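Local coordinates for protein NH(3)-dependent NAD(+) synthetase (Francisella tularensis subsp. holarctica LVS, PDB 3FIU) that is an NAD synthase-family protein of the HUP clan, with a parallel alpha/beta fold, that binds adenosine monophosphate, pyrophosphate and magnesium, at residues Gly31-Leu36 and Arg137-Thr142. Numbering follows the deposited sequence.
Sequences GFVIGL and RIVIGT. With AMP (adenosine monophosphate), chain G.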
# COMPACT_ATOMS: atom_id res chain seq x y z
N GLY A 31 -18.96 1.94 8.08
CA GLY A 31 -19.38 1.92 6.67
C GLY A 31 -18.19 1.89 5.72
O GLY A 31 -17.08 1.42 6.08
N PHE A 32 -18.40 2.46 4.54
CA PHE A 32 -17.53 2.26 3.41
C PHE A 32 -17.13 3.55 2.74
O PHE A 32 -17.84 4.57 2.80
CB PHE A 32 -18.26 1.41 2.34
CG PHE A 32 -18.77 0.08 2.87
CD1 PHE A 32 -20.12 -0.08 3.18
CD2 PHE A 32 -17.89 -0.99 3.05
CE1 PHE A 32 -20.59 -1.32 3.68
CE2 PHE A 32 -18.34 -2.23 3.52
CZ PHE A 32 -19.70 -2.38 3.86
N VAL A 33 -16.00 3.48 2.06
CA VAL A 33 -15.64 4.51 1.11
C VAL A 33 -15.08 3.80 -0.13
O VAL A 33 -14.47 2.70 -0.03
CB VAL A 33 -14.66 5.56 1.74
CG1 VAL A 33 -13.32 4.93 2.12
CG2 VAL A 33 -14.43 6.80 0.79
N ILE A 34 -15.29 4.43 -1.28
CA ILE A 34 -14.92 3.81 -2.55
C ILE A 34 -14.56 4.90 -3.55
O ILE A 34 -15.18 5.96 -3.55
CB ILE A 34 -16.05 2.92 -3.08
CG1 ILE A 34 -15.57 2.17 -4.33
CG2 ILE A 34 -17.29 3.75 -3.44
CD1 ILE A 34 -16.38 0.94 -4.62
N GLY A 35 -13.50 4.68 -4.34
CA GLY A 35 -13.18 5.59 -5.44
C GLY A 35 -13.99 5.23 -6.69
O GLY A 35 -13.97 4.07 -7.13
N LEU A 36 -14.72 6.21 -7.23
CA LEU A 36 -15.54 5.97 -8.43
C LEU A 36 -14.93 6.58 -9.67
O LEU A 36 -14.83 7.81 -9.80
CB LEU A 36 -16.96 6.54 -8.25
CG LEU A 36 -18.09 5.81 -7.56
CD1 LEU A 36 -19.35 6.60 -7.85
CD2 LEU A 36 -18.26 4.39 -8.07
N ARG A 137 -14.47 4.40 8.29
CA ARG A 137 -14.96 3.56 7.20
C ARG A 137 -13.92 2.53 6.82
O ARG A 137 -12.76 2.68 7.17
CB ARG A 137 -15.24 4.40 5.94
CG ARG A 137 -16.23 5.57 6.17
CD ARG A 137 -17.64 5.12 6.56
NE ARG A 137 -18.50 6.29 6.79
CZ ARG A 137 -19.13 6.96 5.83
NH1 ARG A 137 -19.05 6.56 4.55
NH2 ARG A 137 -19.86 8.03 6.14
N ILE A 138 -14.33 1.50 6.09
CA ILE A 138 -13.34 0.66 5.41
C ILE A 138 -13.31 0.93 3.90
O ILE A 138 -14.32 1.31 3.33
CB ILE A 138 -13.48 -0.84 5.72
CG1 ILE A 138 -14.89 -1.37 5.39
CG2 ILE A 138 -13.12 -1.06 7.16
CD1 ILE A 138 -14.97 -2.94 5.50
N VAL A 139 -12.14 0.73 3.29
CA VAL A 139 -11.94 1.06 1.88
C VAL A 139 -12.24 -0.17 1.04
O VAL A 139 -11.59 -1.22 1.17
CB VAL A 139 -10.46 1.51 1.60
CG1 VAL A 139 -10.25 1.75 0.09
CG2 VAL A 139 -10.13 2.74 2.40
N ILE A 140 -13.23 -0.03 0.17
CA ILE A 140 -13.57 -1.11 -0.76
C ILE A 140 -12.67 -1.07 -1.98
O ILE A 140 -12.67 -0.07 -2.73
CB ILE A 140 -15.01 -0.98 -1.24
CG1 ILE A 140 -15.98 -1.12 -0.07
CG2 ILE A 140 -15.25 -2.06 -2.36
CD1 ILE A 140 -17.44 -0.95 -0.43
N GLY A 141 -11.91 -2.15 -2.21
CA GLY A 141 -11.12 -2.29 -3.43
C GLY A 141 -11.97 -2.97 -4.51
O GLY A 141 -12.82 -3.79 -4.21
N THR A 142 -11.74 -2.59 -5.76
CA THR A 142 -12.66 -2.98 -6.84
C THR A 142 -12.12 -4.07 -7.77
O THR A 142 -12.77 -4.41 -8.76
CB THR A 142 -13.04 -1.77 -7.71
OG1 THR A 142 -11.87 -1.31 -8.38
CG2 THR A 142 -13.66 -0.63 -6.86
P AMP G . -9.04 0.64 -13.25
O1P AMP G . -9.34 -0.83 -13.00
O2P AMP G . -7.52 0.92 -13.27
O3P AMP G . -9.78 1.35 -14.32
O5' AMP G . -9.43 1.40 -11.87
C5' AMP G . -9.11 0.78 -10.60
C4' AMP G . -9.85 1.53 -9.51
O4' AMP G . -9.22 2.78 -9.21
C3' AMP G . -11.27 1.94 -9.90
O3' AMP G . -12.12 0.81 -9.74
C2' AMP G . -11.56 3.05 -8.90
O2' AMP G . -12.00 2.51 -7.63
C1' AMP G . -10.19 3.72 -8.74
N9 AMP G . -10.13 4.89 -9.65
C8 AMP G . -9.55 4.95 -10.88
N7 AMP G . -9.70 6.18 -11.44
C5 AMP G . -10.43 6.91 -10.56
C6 AMP G . -10.92 8.30 -10.51
N6 AMP G . -10.73 9.13 -11.56
N1 AMP G . -11.59 8.65 -9.40
C2 AMP G . -11.83 7.83 -8.35
N3 AMP G . -11.38 6.54 -8.31
C4 AMP G . -10.69 6.07 -9.38
O HOH W 1 -12.01 2.36 -3.83
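Arg137 bends back at chi2 (-64°) and lays its side chain across the Gly31-Phe32 peptide, CD 3.4 Å from Gly31 C. This brings NH1 to Phe32 O at 2.9 Å, with the oxygen in the guanidinium plane; Thr57 OG1 is a second partner of the same nitrogen. Ile138 pairs in parallel with Phe32: its N donates to Gly31 O (2.8 Å) and its O receives Val33 N (3.0 Å), while its CG1 lies alongside the Phe32 ring. Val139 sets CG2 beside Val33 CG1 on the face opposite Phe32 and Ile138. Ile140 N closes the pairing with a nearly straight bond to Val33 O (169° at the hydrogen). With CG1 anti to its carbonyl carbon (chi1 -63°), Ile140 runs CD1 obliquely against Phe32 CD2 (3.5 Å), and its CG2 meets Ile34 CD1. Past Ile140 the chains part, and a water bridges Gly35 N and Ile140 O (2.7 Å to the latter). Thr142 rests CG2 on Ile34 CD1 (3.9 Å) and turns OG1 to O3' of adenosine monophosphate, whose O2' donates to Gly35 O. In this Rossmann-like sheet, strand 31-35 lies between 56-60, bonded through Thr57, and 137-139, with Ile34 and Ile140 against helix 40-51 and Val33 and Val139 against helix 113-135.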